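Local coordinates for probable polysaccharide deacetylase pdaA (Bacillus subtilis, PDB 1NY1), which deacetylates N-acetylmuramic acid residues of peptidoglycan glycan strands, a step toward the muramic delta-lactam of the spore cortex that is required for germination, at residues I6-K11 / P19-Q24; D184-Q189 / Y196-V201; S122-V127 / G132-L137; Q86-M91 / H96-H101. One frame throughout, in Å; residues are numbered along the deposited sequence.

From the N terminus, interaction 1 closes the loop between 6-11 and 19-24, bringing the chain after strand 6-7 beside the start of helix 23-31. Interaction 4 follows, where helix 85-93 turns into the parallel strand 97-100. Interaction 3 then folds the chain leaving helix 113-131 back along that helix, and interaction 2 joins helix 179-188 to strand 194-198 of the same sheet as 97-100. The four loops come in series; none encloses or crosses another. Interactions 3 and 4, with centres about 9 Å apart, touch: Asp135 OD1 probably accepts a hydrogen bond from Ile98 N. Interaction 1 lies across the chain's centre from both.

Interaction 1: residues I6-K11 / P19-Q24; sequences INWGFK and PDAGKQ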
loop_
_atom_site.group_PDB
_atom_site.type_symbol
_atom_site.label_atom_id
_atom_site.label_comp_id
_atom_site.label_asym_id
_atom_site.label_seq_id
_atom_site.Cartn_x
_atom_site.Cartn_y
_atom_site.Cartn_z
ATOM N N ILE A 6 -10.679 8.544 12.021
ATOM C CA ILE A 6 -9.689 9.413 11.395
ATOM C C ILE A 6 -9.454 8.910 9.973
ATOM O O ILE A 6 -9.192 7.727 9.772
ATOM C CB ILE A 6 -8.339 9.366 12.161
ATOM C CG1 ILE A 6 -8.554 9.730 13.632
ATOM C CG2 ILE A 6 -7.346 10.331 11.531
ATOM C CD1 ILE A 6 -7.306 9.592 14.482
ATOM N N ASN A 7 -9.571 9.795 8.986
ATOM C CA ASN A 7 -9.337 9.396 7.603
ATOM C C ASN A 7 -7.938 9.859 7.211
ATOM O O ASN A 7 -7.614 11.041 7.331
ATOM C CB ASN A 7 -10.370 10.023 6.654
ATOM C CG ASN A 7 -11.774 9.467 6.856
ATOM O OD1 ASN A 7 -12.625 9.574 5.974
ATOM N ND2 ASN A 7 -12.024 8.886 8.022
ATOM N N TRP A 8 -7.102 8.931 6.758
ATOM C CA TRP A 8 -5.754 9.307 6.369
ATOM C C TRP A 8 -5.798 10.271 5.191
ATOM O O TRP A 8 -6.302 9.935 4.121
ATOM C CB TRP A 8 -4.920 8.084 5.992
ATOM C CG TRP A 8 -3.505 8.469 5.762
ATOM C CD1 TRP A 8 -2.851 8.553 4.566
ATOM C CD2 TRP A 8 -2.593 8.943 6.752
ATOM N NE1 TRP A 8 -1.586 9.060 4.751
ATOM C CE2 TRP A 8 -1.403 9.307 6.087
ATOM C CE3 TRP A 8 -2.668 9.102 8.143
ATOM C CZ2 TRP A 8 -0.295 9.819 6.765
ATOM C CZ3 TRP A 8 -1.565 9.613 8.818
ATOM C CH2 TRP A 8 -0.395 9.964 8.127
ATOM N N GLY A 9 -5.265 11.468 5.408
ATOM C CA GLY A 9 -5.236 12.494 4.380
ATOM C C GLY A 9 -4.059 13.410 4.647
ATOM O O GLY A 9 -3.538 13.445 5.762
ATOM N N PHE A 10 -3.632 14.155 3.636
ATOM C CA PHE A 10 -2.492 15.046 3.797
ATOM C C PHE A 10 -2.367 15.937 2.569
ATOM O O PHE A 10 -2.804 15.566 1.473
ATOM C CB PHE A 10 -1.211 14.219 3.935
ATOM C CG PHE A 10 -0.951 13.335 2.749
ATOM C CD1 PHE A 10 -0.262 13.819 1.639
ATOM C CD2 PHE A 10 -1.491 12.055 2.695
ATOM C CE1 PHE A 10 -0.124 13.044 0.489
ATOM C CE2 PHE A 10 -1.362 11.272 1.552
ATOM C CZ PHE A 10 -0.677 11.768 0.446
ATOM N N LYS A 11 -1.771 17.108 2.753
ATOM C CA LYS A 11 -1.555 18.024 1.641
ATOM C C LYS A 11 -0.568 17.307 0.735
ATOM O O LYS A 11 0.442 16.784 1.205
ATOM C CB LYS A 11 -0.935 19.332 2.132
ATOM C CG LYS A 11 -1.779 20.078 3.141
ATOM C CD LYS A 11 -2.531 21.231 2.496
ATOM C CE LYS A 11 -1.584 22.361 2.096
ATOM N NZ LYS A 11 -0.913 22.997 3.271
ATOM N N PRO A 19 5.672 15.336 1.886
ATOM C CA PRO A 19 4.538 16.023 2.507
ATOM C C PRO A 19 4.559 15.738 4.005
ATOM O O PRO A 19 5.313 14.876 4.459
ATOM C CB PRO A 19 3.338 15.394 1.806
ATOM C CG PRO A 19 3.800 13.983 1.584
ATOM C CD PRO A 19 5.219 14.176 1.096
ATOM N N ASP A 20 3.750 16.463 4.770
ATOM C CA ASP A 20 3.685 16.258 6.213
ATOM C C ASP A 20 2.236 16.285 6.673
ATOM O O ASP A 20 1.491 17.213 6.356
ATOM C CB ASP A 20 4.489 17.335 6.945
ATOM C CG ASP A 20 4.532 17.107 8.448
ATOM O OD1 ASP A 20 3.562 17.466 9.139
ATOM O OD2 ASP A 20 5.534 16.550 8.934
ATOM N N ALA A 21 1.839 15.260 7.423
ATOM C CA ALA A 21 0.467 15.147 7.910
ATOM C C ALA A 21 0.170 15.985 9.152
ATOM O O ALA A 21 -0.955 15.978 9.655
ATOM C CB ALA A 21 0.138 13.682 8.185
ATOM N N GLY A 22 1.172 16.704 9.648
ATOM C CA GLY A 22 0.966 17.533 10.825
ATOM C C GLY A 22 1.457 16.893 12.112
ATOM O O GLY A 22 1.620 15.676 12.187
ATOM N N LYS A 23 1.676 17.716 13.135
ATOM C CA LYS A 23 2.171 17.235 14.425
ATOM C C LYS A 23 1.243 16.244 15.125
ATOM O O LYS A 23 1.707 15.240 15.662
ATOM C CB LYS A 23 2.451 18.418 15.364
ATOM C CG LYS A 23 2.016 19.766 14.818
ATOM C CD LYS A 23 2.911 20.211 13.671
ATOM C CE LYS A 23 2.236 21.290 12.841
ATOM N NZ LYS A 23 0.992 20.771 12.198
ATOM N N GLN A 24 -0.057 16.522 15.123
ATOM C CA GLN A 24 -1.011 15.631 15.775
ATOM C C GLN A 24 -0.999 14.232 15.166
ATOM O O GLN A 24 -0.948 13.234 15.888
ATOM C CB GLN A 24 -2.426 16.210 15.708
ATOM C CG GLN A 24 -2.718 17.261 16.775
ATOM C CD GLN A 24 -4.179 17.671 16.806
ATOM O OE1 GLN A 24 -5.071 16.823 16.873
ATOM N NE2 GLN A 24 -4.432 18.976 16.766
HETATM O O HOH W 1 2.105 18.187 3.298
HETATM O O HOH W 2 -1.524 17.760 5.541
#
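Phe10 and Ala21 bring the two backbones to within 5.1 Å (CA to CA), after which the chains diverge slightly, Lys11 and Pro19 lying 6.5 Å apart by the same measure. Two waters join the backbones: the first takes the N-H of Asp20 and donates to Lys11 O, and the second takes the N-H of Lys11 and donates to Asp20 O. Side chains meet through carbon alone. Phe10 sets CD1 3.9 Å from Pro19 CB, ring and proline lying side by side and pointing the same way; a chi1 of 59° tucks its CG between its own backbone N and carbonyl carbon. Pro19 CB also packs 3.3 Å from Lys11 O. Two residues before Phe10, the six-membered ring of Trp8 reaches Ala21, CH2 lying 3.8 Å from CB. The indole is fixed from elsewhere, since NE1 donates to Trp164 O and the ring stacks on Phe163, while the N-H of Ala21 bonds to Tyr36 OH. Within 19-24, Gly22 N donates to Asp20 OD1 (2.6 Å), meeting the oxygen 40° above the carboxylate plane; OD2 of the same residue bonds to Asn26 ND2. Gly22 occupies the N-cap position, with backbone angles that call for glycine. The contact is thus a water-bridged loop closure, finished by an Asx turn that leads the chain into helix 23-31.

Interaction 2: residues D184-Q189 / Y196-V201; sequences DHMIKQ and YLLHTV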
loop_
_atom_site.group_PDB
_atom_site.type_symbol
_atom_site.label_atom_id
_atom_site.label_comp_id
_atom_site.label_asym_id
_atom_site.label_seq_id
_atom_site.Cartn_x
_atom_site.Cartn_y
_atom_site.Cartn_z
ATOM N N ASP A 184 1.634 11.385 -15.175
ATOM C CA ASP A 184 1.927 12.739 -14.719
ATOM C C ASP A 184 1.881 12.879 -13.204
ATOM O O ASP A 184 2.686 13.609 -12.622
ATOM C CB ASP A 184 0.975 13.748 -15.365
ATOM C CG ASP A 184 1.317 14.020 -16.816
ATOM O OD1 ASP A 184 2.458 13.697 -17.223
ATOM O OD2 ASP A 184 0.459 14.570 -17.546
ATOM N N HIS A 185 0.941 12.193 -12.558
ATOM C CA HIS A 185 0.853 12.260 -11.105
ATOM C C HIS A 185 2.018 11.576 -10.406
ATOM O O HIS A 185 2.536 12.092 -9.422
ATOM C CB HIS A 185 -0.470 11.658 -10.612
ATOM C CG HIS A 185 -1.558 12.671 -10.444
ATOM N ND1 HIS A 185 -2.732 12.631 -11.163
ATOM C CD2 HIS A 185 -1.636 13.769 -9.656
ATOM C CE1 HIS A 185 -3.486 13.662 -10.825
ATOM N NE2 HIS A 185 -2.843 14.367 -9.913
HETATM N N MSE A 186 2.432 10.421 -10.915
HETATM C CA MSE A 186 3.535 9.691 -10.308
HETATM C C MSE A 186 4.859 10.426 -10.440
HETATM O O MSE A 186 5.730 10.300 -9.583
HETATM C CB MSE A 186 3.641 8.302 -10.917
HETATM C CG MSE A 186 2.483 7.400 -10.527
HETATM SE SE MSE A 186 2.723 5.573 -11.079
HETATM C CE MSE A 186 1.915 5.642 -12.821
ATOM N N ILE A 187 4.994 11.211 -11.502
ATOM C CA ILE A 187 6.210 11.976 -11.723
ATOM C C ILE A 187 6.178 13.262 -10.898
ATOM O O ILE A 187 7.137 13.585 -10.196
ATOM C CB ILE A 187 6.373 12.335 -13.218
ATOM C CG1 ILE A 187 6.532 11.055 -14.052
ATOM C CG2 ILE A 187 7.551 13.294 -13.399
ATOM C CD1 ILE A 187 7.757 10.209 -13.711
ATOM N N LYS A 188 5.065 13.986 -10.970
ATOM C CA LYS A 188 4.932 15.246 -10.249
ATOM C C LYS A 188 4.948 15.114 -8.730
ATOM O O LYS A 188 5.551 15.939 -8.045
ATOM C CB LYS A 188 3.657 15.973 -10.691
ATOM C CG LYS A 188 3.452 17.339 -10.030
ATOM C CD LYS A 188 2.589 18.262 -10.888
ATOM C CE LYS A 188 1.210 17.675 -11.143
ATOM N NZ LYS A 188 0.453 18.430 -12.185
ATOM N N GLN A 189 4.299 14.082 -8.198
ATOM C CA GLN A 189 4.257 13.907 -6.748
ATOM C C GLN A 189 5.462 13.195 -6.156
ATOM O O GLN A 189 5.573 13.080 -4.940
ATOM C CB GLN A 189 2.973 13.169 -6.344
ATOM C CG GLN A 189 1.715 13.978 -6.630
ATOM C CD GLN A 189 0.455 13.340 -6.080
ATOM O OE1 GLN A 189 0.397 12.966 -4.909
ATOM N NE2 GLN A 189 -0.571 13.238 -6.915
ATOM N N TYR A 196 4.115 5.188 -2.411
ATOM C CA TYR A 196 3.027 5.327 -3.369
ATOM C C TYR A 196 1.924 4.333 -3.086
ATOM O O TYR A 196 2.187 3.180 -2.744
ATOM C CB TYR A 196 3.492 5.055 -4.801
ATOM C CG TYR A 196 4.244 6.169 -5.478
ATOM C CD1 TYR A 196 4.138 6.357 -6.857
ATOM C CD2 TYR A 196 5.077 7.013 -4.756
ATOM C CE1 TYR A 196 4.850 7.363 -7.503
ATOM C CE2 TYR A 196 5.791 8.022 -5.389
ATOM C CZ TYR A 196 5.675 8.193 -6.756
ATOM O OH TYR A 196 6.386 9.197 -7.376
ATOM N N LEU A 197 0.689 4.795 -3.241
ATOM C CA LEU A 197 -0.481 3.951 -3.080
ATOM C C LEU A 197 -1.096 3.936 -4.470
ATOM O O LEU A 197 -1.580 4.962 -4.955
ATOM C CB LEU A 197 -1.473 4.552 -2.080
ATOM C CG LEU A 197 -2.696 3.724 -1.662
ATOM C CD1 LEU A 197 -3.658 4.614 -0.893
ATOM C CD2 LEU A 197 -3.399 3.145 -2.860
ATOM N N LEU A 198 -1.067 2.775 -5.114
ATOM C CA LEU A 198 -1.612 2.635 -6.459
ATOM C C LEU A 198 -2.691 1.565 -6.508
ATOM O O LEU A 198 -2.775 0.710 -5.626
ATOM C CB LEU A 198 -0.504 2.243 -7.441
ATOM C CG LEU A 198 0.707 3.164 -7.562
ATOM C CD1 LEU A 198 1.728 2.544 -8.503
ATOM C CD2 LEU A 198 0.259 4.525 -8.070
ATOM N N HIS A 199 -3.522 1.635 -7.542
ATOM C CA HIS A 199 -4.573 0.651 -7.778
ATOM C C HIS A 199 -4.197 0.052 -9.124
ATOM O O HIS A 199 -3.379 0.623 -9.844
ATOM C CB HIS A 199 -5.945 1.327 -7.834
ATOM C CG HIS A 199 -6.337 1.957 -6.535
ATOM N ND1 HIS A 199 -6.818 1.222 -5.474
ATOM C CD2 HIS A 199 -6.190 3.224 -6.082
ATOM C CE1 HIS A 199 -6.946 2.008 -4.419
ATOM N NE2 HIS A 199 -6.569 3.228 -4.760
ATOM N N THR A 200 -4.770 -1.093 -9.469
ATOM C CA THR A 200 -4.433 -1.734 -10.732
ATOM C C THR A 200 -5.664 -2.003 -11.589
ATOM O O THR A 200 -5.632 -2.857 -12.474
ATOM C CB THR A 200 -3.709 -3.081 -10.487
ATOM O OG1 THR A 200 -4.630 -4.019 -9.909
ATOM C CG2 THR A 200 -2.531 -2.886 -9.534
ATOM N N VAL A 201 -6.737 -1.259 -11.343
ATOM C CA VAL A 201 -7.986 -1.460 -12.073
ATOM C C VAL A 201 -8.281 -0.488 -13.217
ATOM O O VAL A 201 -9.150 -0.760 -14.050
ATOM C CB VAL A 201 -9.198 -1.415 -11.109
ATOM C CG1 VAL A 201 -9.111 -2.554 -10.107
ATOM C CG2 VAL A 201 -9.243 -0.073 -10.373
#
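The polar link is a single hydrogen bond, from Tyr196 OH to Met186 O (2.6 Å). Tyr196 OH approaches in the carbonyl plane, at a C=O...donor angle of 146°, and the oxygen in turn sits at the edge of the ring. A helix carbonyl is thereby held by the tip of a side chain rising from a strand. Apolar packing runs alongside. Met186, present as selenomethionine, puts CB 3.7 Å and CG 3.8 Å from Tyr196 CE1, so that one residue meets the tyrosine with both its backbone oxygen and the root of its side chain. These contacts join helix 179-188 to strand 194-198, which runs parallel to strand 44-51 in the sheet of the NodB-homology domain; Ala208 and Ala212 of helix 205-219 also pack on Met186. Beyond CG the selenomethionine crosses Leu198 at about a right angle. An extended chi2 (-172°) carries SE out to face both methyls of Leu198, 4.0 Å from CD2 and 4.1 Å from CD1. Directly after Leu198 comes His199, the proton donor by similarity, whose backbone N bonds to Asp170 OD2; Asp170 is itself, by similarity with relatives, part of the active site.

Interaction 3: residues S122-V127 / G132-L137; sequences SVNEEV and GKQDNL
Asn124 and Gln134 form a surface contact in which the chain leaving helix 113-131 doubles back past the helix's last turns on its way to strand 138-139. The two amides meet oxygen to oxygen, Asn124 OD1 standing 3.6 Å from Gln134 OE1 with their planes 43° apart. Neither oxygen can donate to the other, and Asn124 OD1 takes its hydrogen bond from Tyr159 OH instead. Gln134 gets there with an extended chain whose CG is anti to the backbone N (chi1 -177°), crossing Asn124 at about a right angle. The reversal is made at Gly132, the first residue to leave the helical conformation; its positive phi of 72° suits glycine at the end of a helix. Just before it, Thr131 OG1 bonds to both Val127 O and Lys133 N, tying the last helical turn to the departing chain. Between the backbones a water donates to Asn124 O (3.1 Å) and to Lys133 O (2.9 Å), bridging two carbonyls that could not bond directly. A methyl of Leu137, CD2, comes 3.8 Å from Asn124 OD1. At that point the chain begins to pair with its neighbour in the small parallel sheet, through a backbone bond between Leu137 and Gln160.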
loop_
_atom_site.group_PDB
_atom_site.type_symbol
_atom_site.label_atom_id
_atom_site.label_comp_id
_atom_site.label_asym_id
_atom_site.label_seq_id
_atom_site.Cartn_x
_atom_site.Cartn_y
_atom_site.Cartn_z
ATOM N N SER A 122 -8.222 -13.974 8.851
ATOM C CA SER A 122 -8.875 -14.657 7.744
ATOM C C SER A 122 -8.159 -14.424 6.413
ATOM O O SER A 122 -8.085 -15.326 5.579
ATOM C CB SER A 122 -10.347 -14.236 7.649
ATOM O OG SER A 122 -10.487 -12.830 7.514
ATOM N N VAL A 123 -7.619 -13.226 6.213
ATOM C CA VAL A 123 -6.905 -12.937 4.971
ATOM C C VAL A 123 -5.626 -13.771 4.906
ATOM O O VAL A 123 -5.361 -14.432 3.903
ATOM C CB VAL A 123 -6.549 -11.431 4.853
ATOM C CG1 VAL A 123 -5.721 -11.185 3.589
ATOM C CG2 VAL A 123 -7.823 -10.606 4.799
ATOM N N ASN A 124 -4.847 -13.752 5.984
ATOM C CA ASN A 124 -3.601 -14.517 6.041
ATOM C C ASN A 124 -3.885 -16.006 5.874
ATOM O O ASN A 124 -3.148 -16.716 5.187
ATOM C CB ASN A 124 -2.894 -14.271 7.376
ATOM C CG ASN A 124 -2.394 -12.849 7.513
ATOM O OD1 ASN A 124 -2.155 -12.366 8.621
ATOM N ND2 ASN A 124 -2.223 -12.170 6.383
ATOM N N GLU A 125 -4.962 -16.466 6.506
ATOM C CA GLU A 125 -5.372 -17.866 6.435
ATOM C C GLU A 125 -5.541 -18.289 4.974
ATOM O O GLU A 125 -4.970 -19.290 4.542
ATOM C CB GLU A 125 -6.692 -18.062 7.200
ATOM C CG GLU A 125 -7.365 -19.430 7.028
ATOM C CD GLU A 125 -6.907 -20.478 8.034
ATOM O OE1 GLU A 125 -6.023 -20.188 8.867
ATOM O OE2 GLU A 125 -7.443 -21.604 7.990
ATOM N N GLU A 126 -6.317 -17.515 4.218
ATOM C CA GLU A 126 -6.566 -17.815 2.811
ATOM C C GLU A 126 -5.304 -17.673 1.960
ATOM O O GLU A 126 -5.061 -18.474 1.053
ATOM C CB GLU A 126 -7.671 -16.902 2.269
ATOM C CG GLU A 126 -8.161 -17.295 0.886
ATOM C CD GLU A 126 -8.764 -18.686 0.851
ATOM O OE1 GLU A 126 -8.721 -19.318 -0.225
ATOM O OE2 GLU A 126 -9.287 -19.138 1.893
ATOM N N VAL A 127 -4.506 -16.649 2.241
ATOM C CA VAL A 127 -3.268 -16.448 1.498
ATOM C C VAL A 127 -2.356 -17.659 1.711
ATOM O O VAL A 127 -1.755 -18.164 0.764
ATOM C CB VAL A 127 -2.529 -15.164 1.957
ATOM C CG1 VAL A 127 -1.158 -15.073 1.286
ATOM C CG2 VAL A 127 -3.357 -13.939 1.608
ATOM N N GLY A 132 1.288 -21.035 0.970
ATOM C CA GLY A 132 2.006 -21.851 1.927
ATOM C C GLY A 132 3.030 -20.985 2.634
ATOM O O GLY A 132 3.923 -21.485 3.320
ATOM N N LYS A 133 2.899 -19.672 2.466
ATOM C CA LYS A 133 3.824 -18.734 3.084
ATOM C C LYS A 133 3.084 -17.608 3.791
ATOM O O LYS A 133 1.866 -17.472 3.668
ATOM C CB LYS A 133 4.760 -18.150 2.021
ATOM C CG LYS A 133 5.539 -19.213 1.255
ATOM C CD LYS A 133 6.419 -18.604 0.173
ATOM C CE LYS A 133 7.097 -19.683 -0.671
ATOM N NZ LYS A 133 7.986 -20.580 0.130
ATOM N N GLN A 134 3.826 -16.815 4.552
ATOM C CA GLN A 134 3.246 -15.690 5.257
ATOM C C GLN A 134 4.277 -14.594 5.478
ATOM O O GLN A 134 5.304 -14.797 6.127
ATOM C CB GLN A 134 2.642 -16.122 6.596
ATOM C CG GLN A 134 1.975 -14.963 7.319
ATOM C CD GLN A 134 1.215 -15.371 8.565
ATOM O OE1 GLN A 134 0.679 -14.520 9.278
ATOM N NE2 GLN A 134 1.163 -16.672 8.836
ATOM N N ASP A 135 3.974 -13.434 4.907
ATOM C CA ASP A 135 4.807 -12.243 4.980
ATOM C C ASP A 135 4.745 -11.597 6.343
ATOM O O ASP A 135 3.917 -11.962 7.179
ATOM C CB ASP A 135 4.321 -11.205 3.964
ATOM C CG ASP A 135 4.702 -11.546 2.547
ATOM O OD1 ASP A 135 3.796 -11.816 1.728
ATOM O OD2 ASP A 135 5.915 -11.529 2.254
ATOM N N ASN A 136 5.615 -10.617 6.559
ATOM C CA ASN A 136 5.578 -9.882 7.808
ATOM C C ASN A 136 4.194 -9.245 7.798
ATOM O O ASN A 136 3.623 -9.011 6.730
ATOM C CB ASN A 136 6.668 -8.809 7.847
ATOM C CG ASN A 136 8.059 -9.402 7.951
ATOM O OD1 ASN A 136 8.297 -10.318 8.744
ATOM N ND2 ASN A 136 8.991 -8.879 7.160
ATOM N N LEU A 137 3.668 -8.982 8.989
ATOM C CA LEU A 137 2.336 -8.405 9.175
ATOM C C LEU A 137 2.216 -6.916 8.863
ATOM O O LEU A 137 2.651 -6.078 9.649
ATOM C CB LEU A 137 1.878 -8.629 10.622
ATOM C CG LEU A 137 1.836 -10.068 11.144
ATOM C CD1 LEU A 137 1.303 -10.102 12.580
ATOM C CD2 LEU A 137 0.959 -10.884 10.238
HETATM O O HOH W 3 -0.202 -15.933 4.965
#

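Interaction 4: residues Q86-M91 / H96-H101; sequences QLIKRM and HIIGNH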
loop_
_atom_site.group_PDB
_atom_site.type_symbol
_atom_site.label_atom_id
_atom_site.label_comp_id
_atom_site.label_asym_id
_atom_site.label_seq_id
_atom_site.Cartn_x
_atom_site.Cartn_y
_atom_site.Cartn_z
ATOM N N GLN A 86 -4.672 -17.352 -8.418
ATOM C CA GLN A 86 -3.495 -17.415 -9.275
ATOM C C GLN A 86 -2.640 -16.152 -9.184
ATOM O O GLN A 86 -1.411 -16.233 -9.200
ATOM C CB GLN A 86 -3.906 -17.673 -10.728
ATOM C CG GLN A 86 -4.739 -18.937 -10.901
ATOM C CD GLN A 86 -4.917 -19.335 -12.354
ATOM O OE1 GLN A 86 -5.384 -18.545 -13.179
ATOM N NE2 GLN A 86 -4.548 -20.573 -12.676
ATOM N N LEU A 87 -3.282 -14.991 -9.084
ATOM C CA LEU A 87 -2.540 -13.740 -8.974
ATOM C C LEU A 87 -1.804 -13.675 -7.640
ATOM O O LEU A 87 -0.660 -13.230 -7.573
ATOM C CB LEU A 87 -3.477 -12.538 -9.109
ATOM C CG LEU A 87 -3.987 -12.246 -10.523
ATOM C CD1 LEU A 87 -4.995 -11.111 -10.477
ATOM C CD2 LEU A 87 -2.819 -11.884 -11.428
ATOM N N ILE A 88 -2.466 -14.120 -6.577
ATOM C CA ILE A 88 -1.856 -14.120 -5.255
ATOM C C ILE A 88 -0.606 -14.986 -5.302
ATOM O O ILE A 88 0.423 -14.649 -4.717
ATOM C CB ILE A 88 -2.811 -14.708 -4.193
ATOM C CG1 ILE A 88 -3.986 -13.752 -3.953
ATOM C CG2 ILE A 88 -2.041 -15.005 -2.909
ATOM C CD1 ILE A 88 -3.580 -12.375 -3.425
ATOM N N LYS A 89 -0.711 -16.108 -6.004
ATOM C CA LYS A 89 0.406 -17.035 -6.134
ATOM C C LYS A 89 1.553 -16.355 -6.887
ATOM O O LYS A 89 2.723 -16.528 -6.538
ATOM C CB LYS A 89 -0.048 -18.297 -6.878
ATOM C CG LYS A 89 0.890 -19.490 -6.727
ATOM C CD LYS A 89 0.348 -20.516 -5.729
ATOM C CE LYS A 89 -0.901 -21.217 -6.265
ATOM N NZ LYS A 89 -1.419 -22.256 -5.324
ATOM N N ARG A 90 1.221 -15.579 -7.918
ATOM C CA ARG A 90 2.247 -14.877 -8.684
ATOM C C ARG A 90 2.975 -13.866 -7.811
ATOM O O ARG A 90 4.200 -13.761 -7.852
ATOM C CB ARG A 90 1.654 -14.127 -9.878
ATOM C CG ARG A 90 1.428 -14.955 -11.123
ATOM C CD ARG A 90 1.301 -14.040 -12.333
ATOM N NE ARG A 90 2.548 -13.333 -12.626
ATOM C CZ ARG A 90 2.682 -12.415 -13.579
ATOM N NH1 ARG A 90 1.643 -12.087 -14.335
ATOM N NH2 ARG A 90 3.852 -11.824 -13.784
HETATM N N MSE A 91 2.213 -13.110 -7.028
HETATM C CA MSE A 91 2.807 -12.104 -6.161
HETATM C C MSE A 91 3.832 -12.777 -5.262
HETATM O O MSE A 91 4.957 -12.301 -5.112
HETATM C CB MSE A 91 1.727 -11.436 -5.308
HETATM C CG MSE A 91 0.659 -10.728 -6.128
HETATM SE SE MSE A 91 -0.796 -10.032 -5.088
HETATM C CE MSE A 91 -1.693 -9.028 -6.459
ATOM N N HIS A 96 7.073 -10.559 -4.354
ATOM C CA HIS A 96 6.360 -9.406 -3.819
ATOM C C HIS A 96 5.852 -9.688 -2.410
ATOM O O HIS A 96 5.882 -10.830 -1.943
ATOM C CB HIS A 96 5.216 -9.032 -4.760
ATOM C CG HIS A 96 5.675 -8.740 -6.153
ATOM N ND1 HIS A 96 6.466 -7.656 -6.462
ATOM C CD2 HIS A 96 5.498 -9.418 -7.312
ATOM C CE1 HIS A 96 6.757 -7.676 -7.751
ATOM N NE2 HIS A 96 6.181 -8.736 -8.289
ATOM N N ILE A 97 5.414 -8.631 -1.731
ATOM C CA ILE A 97 4.898 -8.726 -0.371
ATOM C C ILE A 97 3.377 -8.591 -0.400
ATOM O O ILE A 97 2.834 -7.715 -1.070
ATOM C CB ILE A 97 5.495 -7.599 0.508
ATOM C CG1 ILE A 97 7.021 -7.749 0.557
ATOM C CG2 ILE A 97 4.898 -7.634 1.914
ATOM C CD1 ILE A 97 7.749 -6.506 1.058
ATOM N N ILE A 98 2.697 -9.479 0.314
ATOM C CA ILE A 98 1.245 -9.442 0.377
ATOM C C ILE A 98 0.854 -8.846 1.725
ATOM O O ILE A 98 1.116 -9.436 2.776
ATOM C CB ILE A 98 0.657 -10.863 0.222
ATOM C CG1 ILE A 98 1.025 -11.407 -1.160
ATOM C CG2 ILE A 98 -0.862 -10.841 0.400
ATOM C CD1 ILE A 98 0.608 -12.846 -1.398
ATOM N N GLY A 99 0.260 -7.656 1.679
ATOM C CA GLY A 99 -0.166 -6.971 2.887
ATOM C C GLY A 99 -1.630 -7.270 3.148
ATOM O O GLY A 99 -2.317 -7.804 2.285
ATOM N N ASN A 100 -2.114 -6.902 4.329
ATOM C CA ASN A 100 -3.496 -7.172 4.706
ATOM C C ASN A 100 -4.416 -5.959 4.567
ATOM O O ASN A 100 -4.160 -4.907 5.158
ATOM C CB ASN A 100 -3.525 -7.669 6.154
ATOM C CG ASN A 100 -4.750 -8.501 6.459
ATOM O OD1 ASN A 100 -5.869 -8.132 6.107
ATOM N ND2 ASN A 100 -4.546 -9.627 7.129
ATOM N N HIS A 101 -5.488 -6.105 3.790
ATOM C CA HIS A 101 -6.443 -5.015 3.615
ATOM C C HIS A 101 -7.792 -5.413 4.231
ATOM O O HIS A 101 -8.838 -4.848 3.893
ATOM C CB HIS A 101 -6.624 -4.688 2.130
ATOM C CG HIS A 101 -6.992 -3.261 1.869
ATOM N ND1 HIS A 101 -7.406 -2.808 0.635
ATOM C CD2 HIS A 101 -6.997 -2.181 2.685
ATOM C CE1 HIS A 101 -7.652 -1.512 0.703
ATOM N NE2 HIS A 101 -7.411 -1.106 1.937
#
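His96 folds back against the end of helix 85-93, its backbone N donating to Met91 O at 2.8 Å. The donor lies nearly in line with that carbonyl (C=O...donor angle 162°), though the hydrogen bond is bent at the hydrogen, with an N-H...O angle of 145°. From CB outward the histidine stays close to the same carbonyl. CB is 3.3 Å from Met91 O, and with CG anti to its own carbonyl carbon (chi1 -57°) the ring is directed alongside Met91. CG is 3.8 Å from that oxygen. On the CD2 side, Met91 CA meets the ring edge in plane, 4.0 Å from CD2. On the other side ND1 takes its hydrogen bond from Gly72 N, which together with an edge-to-face contact with Phe74 fixes the rotation of the imidazole; Leu62 and Leu65 of helix 58-67 also touch the histidine side chain. The turn belongs to a beta-alpha-beta crossover: strand 73-76 leads through helices 78-83 and 85-93 to strand 97-100, which lies parallel beside it in the sheet. Two residues on from His96, Ile98 points toward the helix. Its CG1 lies 4.2 Å from Met91 CB, and its side chain crosses that of Ile88 at about a right angle, Ile98 CD1 touching Ile88 CG2 at 3.7 Å. Val76 from the neighbouring strand and Val127 from helix 113-131 also pack on Ile98. At the far end of the segment the strand delivers His101, assigned with His105 to the site that binds a divalent metal cation; the two rings meet edge-to-face.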